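Local coordinates for protein aspartate-semialdehyde dehydrogenase (PDB 3HSK) that catalyses the NADPH-dependent reductive dephosphorylation of 4-phospho-L-aspartate to L-aspartate semialdehyde, the second step in making the aspartate family of amino acids, at residues Leu38-Pro43 and Thr72-Glu77; Gln33-Leu38 and Ala367-Ala372; Val137-Pro142 and Thr360-Ala365; Pro163-Cys168 and Glu373-Lys378; Ala175-Pro180 and Trp233-Ile238. All coordinates share one frame; numbering follows the deposited sequence.

Contact 1 of 5, residues Leu38-Pro43 and Thr72-Glu77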
# COMPACT_ATOMS: atom_id res chain seq x y z
N LEU A 38 -6.14 -8.76 -29.05
CA LEU A 38 -6.68 -7.43 -29.36
C LEU A 38 -6.76 -7.15 -30.86
O LEU A 38 -7.83 -6.86 -31.38
CB LEU A 38 -5.89 -6.33 -28.66
CG LEU A 38 -6.32 -5.95 -27.25
CD1 LEU A 38 -5.38 -4.91 -26.70
CD2 LEU A 38 -7.77 -5.45 -27.22
N LEU A 39 -5.62 -7.26 -31.55
CA LEU A 39 -5.53 -6.98 -32.99
C LEU A 39 -6.50 -7.83 -33.81
O LEU A 39 -6.84 -7.49 -34.95
CB LEU A 39 -4.10 -7.21 -33.49
CG LEU A 39 -2.98 -6.27 -33.03
CD1 LEU A 39 -1.62 -6.91 -33.26
CD2 LEU A 39 -3.07 -4.92 -33.72
N SER A 40 -6.94 -8.94 -33.21
CA SER A 40 -7.87 -9.86 -33.84
C SER A 40 -9.25 -9.25 -34.03
O SER A 40 -9.98 -9.61 -34.96
CB SER A 40 -7.97 -11.13 -33.01
OG SER A 40 -8.25 -12.24 -33.84
N LYS A 41 -9.60 -8.32 -33.15
CA LYS A 41 -10.90 -7.65 -33.16
C LYS A 41 -10.82 -6.26 -33.82
O LYS A 41 -11.84 -5.59 -33.99
CB LYS A 41 -11.43 -7.51 -31.73
CG LYS A 41 -11.38 -8.80 -30.91
CD LYS A 41 -11.36 -8.49 -29.42
CE LYS A 41 -11.52 -9.76 -28.60
NZ LYS A 41 -11.45 -9.47 -27.13
N HIS A 42 -9.61 -5.85 -34.19
CA HIS A 42 -9.40 -4.52 -34.74
C HIS A 42 -9.68 -4.46 -36.24
O HIS A 42 -9.10 -5.24 -37.00
CB HIS A 42 -7.98 -4.02 -34.43
CG HIS A 42 -7.90 -2.54 -34.22
ND1 HIS A 42 -8.10 -1.63 -35.23
CD2 HIS A 42 -7.66 -1.81 -33.10
CE1 HIS A 42 -7.97 -0.40 -34.76
NE2 HIS A 42 -7.71 -0.49 -33.47
N PRO A 43 -10.57 -3.55 -36.66
CA PRO A 43 -10.96 -3.36 -38.06
C PRO A 43 -9.88 -2.69 -38.91
O PRO A 43 -9.94 -2.75 -40.14
CB PRO A 43 -12.19 -2.44 -37.96
CG PRO A 43 -12.57 -2.41 -36.50
CD PRO A 43 -11.29 -2.61 -35.77
N THR A 72 -10.82 -17.37 -25.71
CA THR A 72 -10.24 -18.14 -26.81
C THR A 72 -9.97 -17.28 -28.04
O THR A 72 -10.55 -16.20 -28.20
CB THR A 72 -11.09 -19.38 -27.20
OG1 THR A 72 -12.49 -19.07 -27.11
CG2 THR A 72 -10.78 -20.56 -26.28
N LEU A 73 -9.09 -17.78 -28.90
CA LEU A 73 -8.67 -17.06 -30.10
C LEU A 73 -9.32 -17.69 -31.33
O LEU A 73 -9.44 -18.91 -31.41
CB LEU A 73 -7.14 -17.13 -30.20
CG LEU A 73 -6.33 -16.11 -31.00
CD1 LEU A 73 -6.47 -14.71 -30.45
CD2 LEU A 73 -4.87 -16.52 -31.00
N PRO A 74 -9.75 -16.85 -32.30
CA PRO A 74 -10.33 -17.35 -33.56
C PRO A 74 -9.42 -18.32 -34.31
O PRO A 74 -8.20 -18.29 -34.12
CB PRO A 74 -10.55 -16.07 -34.39
CG PRO A 74 -9.79 -15.00 -33.69
CD PRO A 74 -9.75 -15.38 -32.25
N GLU A 75 -10.02 -19.15 -35.15
CA GLU A 75 -9.31 -20.24 -35.83
C GLU A 75 -8.28 -19.74 -36.84
O GLU A 75 -7.19 -20.32 -36.97
CB GLU A 75 -10.32 -21.17 -36.51
CG GLU A 75 -9.83 -22.61 -36.70
CD GLU A 75 -10.81 -23.48 -37.49
OE1 GLU A 75 -12.03 -23.37 -37.27
OE2 GLU A 75 -10.33 -24.27 -38.34
N THR A 76 -8.61 -18.66 -37.55
CA THR A 76 -7.73 -18.09 -38.58
C THR A 76 -6.39 -17.60 -37.99
O THR A 76 -5.33 -17.80 -38.59
CB THR A 76 -8.45 -16.99 -39.43
OG1 THR A 76 -7.48 -16.18 -40.11
CG2 THR A 76 -9.34 -16.10 -38.56
N GLU A 77 -6.45 -16.99 -36.81
CA GLU A 77 -5.24 -16.62 -36.07
C GLU A 77 -4.56 -17.83 -35.44
O GLU A 77 -3.35 -17.83 -35.24
CB GLU A 77 -5.57 -15.58 -34.99
CG GLU A 77 -5.57 -14.14 -35.47
CD GLU A 77 -6.81 -13.75 -36.26
OE1 GLU A 77 -7.86 -14.39 -36.07
OE2 GLU A 77 -6.73 -12.80 -37.06
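Glu77 and Pro74 come up to Ser40 from the start of helix 75-78, and all of the close approaches are made to a single atom, Ser40 OG. Along Glu77, CB stands off at 4.4 Å from Ser40 OG. The next atom, CG, lies anti to the carbonyl carbon (chi1 -86°) and passes Ser40 OG at 3.7 Å. A bend at chi2 (77°) then folds the chain back and lays the carboxylate broadside to the serine. Ser40 OG stands over the face of this group, nearly above Glu77 CD at 3.2 Å, with Glu77 OE1 at 3.1 Å and Glu77 OE2 at 3.6 Å. Pro74, the N-cap residue of helix 75-78, presents its ring to the same hydroxyl, Pro74 CG lying 3.2 Å from Ser40 OG. Beside this small polar patch Lys41 forms a salt bridge with Glu71, while Leu73 turns inward onto Ile36 and Leu37. The contact is a surface one within the Rossmann-type nucleotide-binding domain, joining the chain at the C-terminal end of helix 30-39, the helix that follows the glycine-rich NADP loop, to the short helix that precedes strand 83-84.

Contact 2 of 5, residues Gln33-Leu38 and Ala367-Ala372; sequences QRFILL and AGILIA
Phe35 and Leu38 of helix 30-39 pack on Gly368 and Ile369 of helix 364-376, so the first helix of the Rossmann-type NADP-binding domain is covered by the last helix of the chain. The segment axes approach to 10.5 Å with a crossing angle of -54°. In the first shell the Phe35 ring meets its partners with its edge: Gly368 CA and the terminal methyl of Ile369 both lie near the ring plane. With no side chain at Gly368, the rim of the ring comes straight up to the helix backbone, Phe35 CE1 standing 3.9 Å from Gly368 CA and Phe35 CZ 4.1 Å from it. The Phe35 and Ile369 side chains run in opposite directions past one another, each reaching toward the other's helix. Leu38, one turn beyond Phe35, adds its CB at 4.2 Å from Ile369 CD1.

Farther out, the Phe35 ring is flanked by that of Phe98, the planes inclined at about 30°, and by Ile169 of strand 165-169. Ala367 and Ile371 also touch Ile169, so the same strand lies beneath both helices. On another side of helix 30-39, Gln33 bonds through NE2 to Thr28 O in the glycine-rich loop and to Ser66 O. The Phe35 side chain is about 10 Å from the bound NADP, outside direct contact with it, though close to Val31, a probable NADP-binding residue. The tightest join is made by Ile369 CD1, which chi2 of 76° swings out to rest 3.6 Å from Phe35 CD1.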
# COMPACT_ATOMS: atom_id res chain seq x y z
N GLN A 33 0.44 -12.73 -26.47
CA GLN A 33 -0.90 -13.32 -26.58
C GLN A 33 -1.98 -12.23 -26.62
O GLN A 33 -2.83 -12.22 -27.51
CB GLN A 33 -1.18 -14.28 -25.42
CG GLN A 33 -0.53 -15.66 -25.56
CD GLN A 33 -0.71 -16.56 -24.33
OE1 GLN A 33 -1.72 -16.48 -23.63
NE2 GLN A 33 0.28 -17.41 -24.07
N ARG A 34 -1.89 -11.31 -25.65
CA ARG A 34 -2.85 -10.20 -25.52
C ARG A 34 -2.81 -9.24 -26.72
O ARG A 34 -3.85 -8.71 -27.12
CB ARG A 34 -2.63 -9.44 -24.21
CG ARG A 34 -2.61 -10.33 -22.98
CD ARG A 34 -2.71 -9.53 -21.70
NE ARG A 34 -2.24 -10.29 -20.54
CZ ARG A 34 -1.21 -9.95 -19.77
NH1 ARG A 34 -0.87 -10.73 -18.75
NH2 ARG A 34 -0.51 -8.84 -20.00
N PHE A 35 -1.62 -9.03 -27.29
CA PHE A 35 -1.50 -8.29 -28.55
C PHE A 35 -2.34 -8.90 -29.67
O PHE A 35 -3.15 -8.21 -30.28
CB PHE A 35 -0.04 -8.20 -29.02
CG PHE A 35 0.67 -6.95 -28.59
CD1 PHE A 35 0.19 -5.70 -28.97
CD2 PHE A 35 1.82 -7.03 -27.81
CE1 PHE A 35 0.84 -4.55 -28.58
CE2 PHE A 35 2.48 -5.87 -27.42
CZ PHE A 35 1.99 -4.63 -27.80
N ILE A 36 -2.13 -10.19 -29.92
CA ILE A 36 -2.84 -10.91 -30.98
C ILE A 36 -4.33 -10.97 -30.70
O ILE A 36 -5.15 -10.80 -31.61
CB ILE A 36 -2.26 -12.33 -31.18
CG1 ILE A 36 -0.77 -12.26 -31.54
CG2 ILE A 36 -3.03 -13.09 -32.27
CD1 ILE A 36 0.01 -13.53 -31.25
N LEU A 37 -4.69 -11.19 -29.43
CA LEU A 37 -6.09 -11.20 -29.01
C LEU A 37 -6.79 -9.88 -29.36
O LEU A 37 -7.89 -9.89 -29.92
CB LEU A 37 -6.22 -11.51 -27.51
CG LEU A 37 -7.62 -11.77 -26.94
CD1 LEU A 37 -8.12 -13.16 -27.30
CD2 LEU A 37 -7.64 -11.58 -25.43
N LEU A 38 -6.14 -8.76 -29.05
CA LEU A 38 -6.68 -7.43 -29.36
C LEU A 38 -6.76 -7.15 -30.86
O LEU A 38 -7.83 -6.86 -31.38
CB LEU A 38 -5.89 -6.33 -28.66
CG LEU A 38 -6.32 -5.95 -27.25
CD1 LEU A 38 -5.38 -4.91 -26.70
CD2 LEU A 38 -7.77 -5.45 -27.22
N ALA A 367 -2.06 -0.37 -24.74
CA ALA A 367 -1.23 0.80 -24.97
C ALA A 367 -0.55 0.71 -26.32
O ALA A 367 -0.47 1.70 -27.05
CB ALA A 367 -0.20 0.95 -23.87
N GLY A 368 -0.09 -0.50 -26.66
CA GLY A 368 0.59 -0.76 -27.93
C GLY A 368 -0.26 -0.45 -29.15
O GLY A 368 0.21 0.18 -30.09
N ILE A 369 -1.52 -0.89 -29.12
CA ILE A 369 -2.45 -0.68 -30.23
C ILE A 369 -2.74 0.82 -30.41
O ILE A 369 -2.76 1.31 -31.54
CB ILE A 369 -3.76 -1.51 -30.05
CG1 ILE A 369 -3.64 -2.88 -30.72
CG2 ILE A 369 -4.99 -0.80 -30.62
CD1 ILE A 369 -2.80 -3.88 -29.97
N LEU A 370 -2.94 1.52 -29.30
CA LEU A 370 -3.24 2.94 -29.32
C LEU A 370 -2.07 3.75 -29.90
O LEU A 370 -2.30 4.66 -30.70
CB LEU A 370 -3.65 3.45 -27.92
CG LEU A 370 -4.22 4.87 -27.78
CD1 LEU A 370 -5.31 5.16 -28.80
CD2 LEU A 370 -4.74 5.14 -26.37
N ILE A 371 -0.84 3.40 -29.52
CA ILE A 371 0.35 4.02 -30.11
C ILE A 371 0.36 3.87 -31.63
O ILE A 371 0.65 4.83 -32.34
CB ILE A 371 1.66 3.44 -29.52
CG1 ILE A 371 1.83 3.86 -28.06
CG2 ILE A 371 2.88 3.86 -30.37
CD1 ILE A 371 2.93 3.12 -27.30
N ALA A 372 0.03 2.67 -32.11
CA ALA A 372 -0.03 2.38 -33.54
C ALA A 372 -1.12 3.18 -34.25
O ALA A 372 -0.95 3.58 -35.39
CB ALA A 372 -0.22 0.89 -33.78

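Contact 3 of 5, residues Val137-Pro142 and Thr360-Ala365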
# COMPACT_ATOMS: atom_id res chain seq x y z
N VAL A 137 3.06 6.38 -22.49
CA VAL A 137 1.75 5.97 -22.02
C VAL A 137 0.81 6.78 -22.90
O VAL A 137 0.66 7.99 -22.70
CB VAL A 137 1.55 6.33 -20.53
CG1 VAL A 137 0.12 6.04 -20.07
CG2 VAL A 137 2.56 5.60 -19.65
N PRO A 138 0.20 6.13 -23.91
CA PRO A 138 -0.52 6.83 -24.99
C PRO A 138 -1.69 7.73 -24.58
O PRO A 138 -2.10 8.58 -25.37
CB PRO A 138 -0.99 5.70 -25.91
CG PRO A 138 -0.95 4.47 -25.08
CD PRO A 138 0.18 4.67 -24.12
N ILE A 139 -2.22 7.54 -23.37
CA ILE A 139 -3.30 8.38 -22.87
C ILE A 139 -2.74 9.57 -22.07
O ILE A 139 -3.50 10.39 -21.54
CB ILE A 139 -4.34 7.58 -22.00
CG1 ILE A 139 -3.72 7.09 -20.69
CG2 ILE A 139 -4.92 6.42 -22.80
CD1 ILE A 139 -4.74 6.78 -19.59
N VAL A 140 -1.42 9.65 -22.00
CA VAL A 140 -0.74 10.65 -21.18
C VAL A 140 0.22 11.54 -21.99
O VAL A 140 0.05 12.76 -22.04
CB VAL A 140 -0.02 9.99 -19.97
CG1 VAL A 140 1.03 10.91 -19.38
CG2 VAL A 140 -1.04 9.59 -18.92
N ASN A 141 1.22 10.93 -22.64
CA ASN A 141 2.23 11.69 -23.38
C ASN A 141 2.36 11.30 -24.86
O ASN A 141 3.47 11.04 -25.33
CB ASN A 141 3.60 11.59 -22.69
CG ASN A 141 4.17 10.18 -22.74
OD1 ASN A 141 3.42 9.20 -22.77
ND2 ASN A 141 5.50 10.07 -22.74
N PRO A 142 1.24 11.29 -25.61
CA PRO A 142 1.34 10.97 -27.04
C PRO A 142 2.21 11.97 -27.82
O PRO A 142 2.66 11.65 -28.93
CB PRO A 142 -0.12 11.03 -27.52
CG PRO A 142 -0.82 11.86 -26.51
CD PRO A 142 -0.15 11.57 -25.22
N THR A 360 -7.13 -3.30 -19.85
CA THR A 360 -7.74 -3.19 -21.18
C THR A 360 -7.25 -1.95 -21.93
O THR A 360 -7.04 -2.01 -23.14
CB THR A 360 -9.28 -3.18 -21.09
OG1 THR A 360 -9.70 -2.24 -20.09
CG2 THR A 360 -9.82 -4.57 -20.73
N ILE A 361 -7.05 -0.86 -21.20
CA ILE A 361 -6.68 0.44 -21.78
C ILE A 361 -5.18 0.72 -21.64
O ILE A 361 -4.50 1.01 -22.63
CB ILE A 361 -7.54 1.62 -21.18
CG1 ILE A 361 -9.05 1.39 -21.39
CG2 ILE A 361 -7.09 2.98 -21.73
CD1 ILE A 361 -9.48 1.07 -22.82
N ILE A 362 -4.67 0.64 -20.41
CA ILE A 362 -3.28 1.02 -20.13
C ILE A 362 -2.31 -0.16 -20.01
O ILE A 362 -1.14 0.03 -19.69
CB ILE A 362 -3.16 1.98 -18.90
CG1 ILE A 362 -3.63 1.28 -17.61
CG2 ILE A 362 -3.94 3.28 -19.14
CD1 ILE A 362 -3.35 2.06 -16.34
N GLY A 363 -2.80 -1.37 -20.29
CA GLY A 363 -1.93 -2.55 -20.34
C GLY A 363 -1.07 -2.51 -21.59
O GLY A 363 -1.42 -1.84 -22.57
N ALA A 364 0.05 -3.23 -21.56
CA ALA A 364 1.02 -3.25 -22.67
C ALA A 364 0.35 -3.40 -24.03
O ALA A 364 0.66 -2.66 -24.96
CB ALA A 364 2.04 -4.34 -22.47
N ALA A 365 -0.55 -4.37 -24.13
CA ALA A 365 -1.26 -4.67 -25.38
C ALA A 365 -2.16 -3.52 -25.82
O ALA A 365 -2.11 -3.11 -26.98
CB ALA A 365 -2.05 -5.97 -25.25
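Val137 O, in the loop that brings Ile139 against Ile361 and Ile362, is gripped by two backbone donors, Val140 N at 2.8 Å and Asn141 N at 3.0 Å. The loop is tied a second time by the Asn141 side chain, which folds back so that OD1 accepts from Val137 N at 2.9 Å. This bond lies in the carbonyl plane of the amide but is bent at the hydrogen (134°). The other end of the same amide, Asn141 ND2, bonds to Leu135 O, so both ends are held and the rotation of this buried group is fixed. The result is a tight, internally bonded turn with Ile139 on its outer side.

Across the contact the chemistry is wholly apolar. Ile139 CD1 reaches Ile362 CG2 at 3.6 Å, and Ile139 CG1 follows at 4.1 Å from that same Ile362 methyl; the two side chains cross obliquely. In Ile362, CG1 takes the crowded position between backbone N and carbonyl carbon (chi1 64°), which leaves CG2 beside the backbone N as the branch that meets Ile139. The branch methyl Ile139 CG2 meets Ile361 CG2 more loosely, at 4.2 Å. Gly363, the first residue past helix 359-362 and the N-cap of helix 364-376, marks the bend just beyond these two residues. Ile139 also rests on Ala179 and Leu370, and Ile362 on Ala175. The Ile362 side chain lies about 4 Å from that of Cys172, the predicted acyl-thioester nucleophile, so this hydrophobic seam between the NADP-binding and dimerisation domains lies beside the probable active-site cysteine.

Contact 4 of 5, residues Pro163-Cys168 and Glu373-Lys378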
# COMPACT_ATOMS: atom_id res chain seq x y z
N PRO A 163 13.08 6.11 -42.18
CA PRO A 163 14.19 5.65 -41.35
C PRO A 163 13.94 4.38 -40.52
O PRO A 163 14.85 3.54 -40.41
CB PRO A 163 14.48 6.84 -40.43
CG PRO A 163 13.25 7.65 -40.44
CD PRO A 163 12.64 7.47 -41.79
N GLY A 164 12.75 4.23 -39.96
CA GLY A 164 12.51 3.12 -39.04
C GLY A 164 12.91 3.52 -37.63
O GLY A 164 13.92 4.20 -37.44
N PHE A 165 12.13 3.09 -36.65
CA PHE A 165 12.24 3.62 -35.30
C PHE A 165 11.65 2.67 -34.27
O PHE A 165 11.03 1.67 -34.63
CB PHE A 165 11.49 4.95 -35.22
CG PHE A 165 10.04 4.85 -35.64
CD1 PHE A 165 9.07 4.41 -34.74
CD2 PHE A 165 9.66 5.18 -36.94
CE1 PHE A 165 7.75 4.30 -35.12
CE2 PHE A 165 8.33 5.08 -37.33
CZ PHE A 165 7.37 4.64 -36.42
N ILE A 166 11.81 3.01 -33.00
CA ILE A 166 11.17 2.28 -31.91
C ILE A 166 10.50 3.23 -30.91
O ILE A 166 11.07 4.25 -30.51
CB ILE A 166 12.16 1.28 -31.22
CG1 ILE A 166 11.45 0.48 -30.11
CG2 ILE A 166 13.40 2.00 -30.71
CD1 ILE A 166 12.21 -0.74 -29.63
N ILE A 167 9.26 2.90 -30.55
CA ILE A 167 8.55 3.55 -29.45
C ILE A 167 8.28 2.51 -28.36
O ILE A 167 7.77 1.44 -28.64
CB ILE A 167 7.23 4.21 -29.94
CG1 ILE A 167 7.54 5.44 -30.79
CG2 ILE A 167 6.32 4.56 -28.76
CD1 ILE A 167 6.41 5.88 -31.68
N CYS A 168 8.65 2.85 -27.13
CA CYS A 168 8.53 1.92 -26.01
C CYS A 168 7.25 2.11 -25.17
O CYS A 168 6.81 3.23 -24.93
CB CYS A 168 9.77 1.99 -25.13
SG CYS A 168 11.22 1.16 -25.84
N GLU A 373 -2.24 3.39 -33.56
CA GLU A 373 -3.33 4.25 -34.06
C GLU A 373 -2.88 5.71 -34.15
O GLU A 373 -3.16 6.39 -35.13
CB GLU A 373 -4.56 4.14 -33.16
CG GLU A 373 -5.39 2.89 -33.38
CD GLU A 373 -6.38 2.66 -32.25
OE1 GLU A 373 -6.57 3.57 -31.41
OE2 GLU A 373 -6.97 1.56 -32.19
N ILE A 374 -2.18 6.17 -33.11
CA ILE A 374 -1.59 7.51 -33.12
C ILE A 374 -0.59 7.63 -34.28
O ILE A 374 -0.56 8.64 -34.96
CB ILE A 374 -0.92 7.87 -31.78
CG1 ILE A 374 -1.95 7.83 -30.64
CG2 ILE A 374 -0.26 9.26 -31.85
CD1 ILE A 374 -1.33 7.73 -29.24
N LEU A 375 0.21 6.59 -34.49
CA LEU A 375 1.14 6.55 -35.63
C LEU A 375 0.40 6.54 -36.97
O LEU A 375 0.84 7.16 -37.93
CB LEU A 375 2.09 5.36 -35.54
CG LEU A 375 3.13 5.31 -34.41
CD1 LEU A 375 3.75 3.92 -34.31
CD2 LEU A 375 4.22 6.39 -34.58
N LYS A 376 -0.73 5.82 -37.01
CA LYS A 376 -1.58 5.73 -38.21
C LYS A 376 -2.15 7.10 -38.58
O LYS A 376 -1.94 7.58 -39.70
CB LYS A 376 -2.69 4.69 -38.00
CG LYS A 376 -3.92 4.82 -38.91
CD LYS A 376 -3.72 4.16 -40.25
CE LYS A 376 -4.94 4.39 -41.15
NZ LYS A 376 -4.72 3.88 -42.53
N ALA A 377 -2.88 7.71 -37.65
CA ALA A 377 -3.17 9.14 -37.72
C ALA A 377 -1.81 9.82 -37.62
O ALA A 377 -0.88 9.24 -37.08
CB ALA A 377 -4.07 9.56 -36.57
N LYS A 378 -1.68 11.04 -38.14
CA LYS A 378 -0.36 11.68 -38.20
C LYS A 378 0.58 11.03 -39.23
O LYS A 378 1.72 11.47 -39.40
CB LYS A 378 0.31 11.76 -36.81
CG LYS A 378 -0.22 12.90 -35.92
CD LYS A 378 0.35 12.81 -34.51
CE LYS A 378 -0.11 13.99 -33.65
NZ LYS A 378 0.67 15.24 -33.92
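Leu375 meets Phe165 and Ile167 in a purely apolar contact, its two methyl groups sharing the work. Leu375 CD2 and Ile167 CD1 close tip to tip at 3.7 Å. The same methyl lies 4.0 Å from Phe165 CZ, while the other branch, Leu375 CD1, comes within 4.1 Å of Phe165 CE1. Both leucine methyls come to the CE1-CZ end of the ring from one side, CD2 obliquely. Phe165 and Ile167 both direct their CB atoms toward the helix. Ile167 has CG1 beside its backbone N (chi1 -71°), and CD1 extends from there to the leucine.

The polar interactions belong to the surroundings. Backbone hydrogen bonds link Phe165 to Leu118 and Val120, and Ile167 to Val120 and Ser122, holding the strand in the sheet beside strand 119-122. On the helix, Glu373 turns elsewhere, its carboxylate bonded to His42 NE2 and Ser309 N.

Strand 165-169 lies between strands 119-122 and 135-136 in the parallel sheet. Phe165 and Ile167 point to the face covered by the C-terminal helix 364-376 and by helix 146-157, where Val152 and Val148 touch them; Ile166, between them, turns to the other face, against helix 103-115.

Contact 5 of 5, residues Ala175-Pro180 and Trp233-Ile238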
# COMPACT_ATOMS: atom_id res chain seq x y z
N ALA A 175 2.02 3.43 -15.96
CA ALA A 175 0.85 3.98 -16.64
C ALA A 175 -0.28 4.38 -15.68
O ALA A 175 -0.93 5.41 -15.88
CB ALA A 175 0.36 3.00 -17.70
N GLY A 176 -0.50 3.57 -14.64
CA GLY A 176 -1.49 3.89 -13.62
C GLY A 176 -1.11 5.11 -12.79
O GLY A 176 -1.98 5.92 -12.43
N LEU A 177 0.18 5.25 -12.49
CA LEU A 177 0.65 6.38 -11.70
C LEU A 177 0.49 7.70 -12.45
O LEU A 177 -0.06 8.65 -11.89
CB LEU A 177 2.10 6.18 -11.25
CG LEU A 177 2.74 7.33 -10.45
CD1 LEU A 177 1.89 7.76 -9.23
CD2 LEU A 177 4.16 6.99 -10.02
N VAL A 178 0.94 7.75 -13.70
CA VAL A 178 0.96 9.00 -14.48
C VAL A 178 -0.41 9.40 -15.04
O VAL A 178 -0.65 10.59 -15.28
CB VAL A 178 2.03 8.99 -15.61
CG1 VAL A 178 3.43 8.84 -15.03
CG2 VAL A 178 1.75 7.91 -16.65
N ALA A 179 -1.28 8.42 -15.25
CA ALA A 179 -2.59 8.64 -15.87
C ALA A 179 -3.39 9.80 -15.28
O ALA A 179 -3.82 10.68 -16.03
CB ALA A 179 -3.41 7.35 -15.89
N PRO A 180 -3.63 9.80 -13.96
CA PRO A 180 -4.31 10.97 -13.40
C PRO A 180 -3.44 12.23 -13.33
O PRO A 180 -3.97 13.34 -13.26
CB PRO A 180 -4.72 10.50 -12.00
CG PRO A 180 -3.72 9.48 -11.64
CD PRO A 180 -3.38 8.77 -12.92
N TRP A 233 11.91 6.30 -12.16
CA TRP A 233 12.63 6.83 -13.31
C TRP A 233 11.72 7.11 -14.52
O TRP A 233 11.84 8.16 -15.15
CB TRP A 233 13.77 5.90 -13.72
CG TRP A 233 14.72 6.54 -14.69
CD1 TRP A 233 15.90 7.15 -14.38
CD2 TRP A 233 14.55 6.64 -16.11
NE1 TRP A 233 16.49 7.63 -15.53
CE2 TRP A 233 15.69 7.33 -16.60
CE3 TRP A 233 13.57 6.22 -17.01
CZ2 TRP A 233 15.86 7.61 -17.97
CZ3 TRP A 233 13.74 6.49 -18.37
CH2 TRP A 233 14.87 7.19 -18.83
N GLU A 234 10.85 6.16 -14.84
CA GLU A 234 10.00 6.28 -16.03
C GLU A 234 9.02 7.45 -15.96
O GLU A 234 8.77 8.11 -16.97
CB GLU A 234 9.23 4.98 -16.27
CG GLU A 234 10.10 3.82 -16.74
CD GLU A 234 9.28 2.62 -17.20
OE1 GLU A 234 8.04 2.73 -17.31
OE2 GLU A 234 9.88 1.56 -17.45
N THR A 235 8.47 7.70 -14.78
CA THR A 235 7.51 8.79 -14.61
C THR A 235 8.16 10.15 -14.93
O THR A 235 7.53 11.03 -15.50
CB THR A 235 6.86 8.78 -13.20
OG1 THR A 235 7.88 8.74 -12.21
CG2 THR A 235 6.00 7.56 -13.02
N LYS A 236 9.45 10.28 -14.60
CA LYS A 236 10.22 11.49 -14.89
C LYS A 236 10.41 11.74 -16.39
O LYS A 236 10.38 12.89 -16.84
CB LYS A 236 11.57 11.47 -14.16
CG LYS A 236 11.51 12.05 -12.75
CD LYS A 236 12.84 11.96 -12.04
CE LYS A 236 12.78 10.95 -10.90
NZ LYS A 236 14.11 10.45 -10.45
N LYS A 237 10.61 10.66 -17.15
CA LYS A 237 10.72 10.76 -18.60
C LYS A 237 9.36 11.04 -19.26
O LYS A 237 9.27 11.87 -20.15
CB LYS A 237 11.34 9.48 -19.18
CG LYS A 237 11.40 9.45 -20.70
CD LYS A 237 12.31 8.34 -21.22
CE LYS A 237 12.54 8.50 -22.73
NZ LYS A 237 13.43 7.44 -23.29
N ILE A 238 8.33 10.33 -18.80
CA ILE A 238 6.99 10.43 -19.38
C ILE A 238 6.40 11.82 -19.20
O ILE A 238 5.72 12.33 -20.09
CB ILE A 238 6.04 9.36 -18.81
CG1 ILE A 238 6.40 7.98 -19.37
CG2 ILE A 238 4.59 9.68 -19.14
CD1 ILE A 238 6.01 6.84 -18.45
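No flat group enters the meeting of Leu177 and Val178 with Thr235 and Ile238, which is made by methyls; the planar groups of Trp233-Ile238 look to other partners. The indole of Trp233 takes a cation-pi contact with Arg129. The Glu234 carboxylate is held at both oxygens: OE2 forms a salt bridge with Arg128, and OE1 is hydrogen-bonded to the hydroxyls of Ser170 and Thr174, linking the helix to the start of helix 172-188 and to the chain just ahead of it.

Thr235 CG2 is the central methyl. It lies 3.5 Å from Val178 CG1 and 3.6 Å from Leu177 CD2, meeting the leucine at about a right angle. Its hydroxyl is turned back to its own helix, where OG1 bonds to Leu231 O; with OG1 between the backbone N and the carbonyl carbon (chi1 52°), the methyl is left to face the other helix. One turn on, Ile238 CG2 touches Val178 CG2 more loosely, at 4.2 Å, so the valine's two branches engage successive turns.

The segment axes are 10.1 Å apart at closest approach and inclined at 38°. Around this pair, Leu177 continues onto Glu274 and Ile276 of strand 273-280 and Thr235 onto Val259 of strand 258-262, in the mixed sheet, whereas Ile238 packs on Leu135 of strand 135-136, at the edge of the parallel sheet.

Contact 1 is the surface member, with a hydroxyl, a carboxylate and a proline ring; contacts 2 to 5 are buried and meet through carbon atoms. The segments of contacts 1 and 2 overlap on helix 30-39 at Leu38, which touches across only in contact 2. Helix 364-376 serves contacts 2 and 4 and begins within contact 3, laying successive turns against helix 30-39 and strand 165-169. His42 and Glu373 give contacts 1 and 4 a polar tie. Contact 3, nearest the centre of the chain, leads to contact 5 through Val140 on Ile238 and Ile362 on Gly176. Contacts 2 and 4 belong to the layers about the parallel sheet, while contacts 3 and 5 lead toward the dimerisation domain.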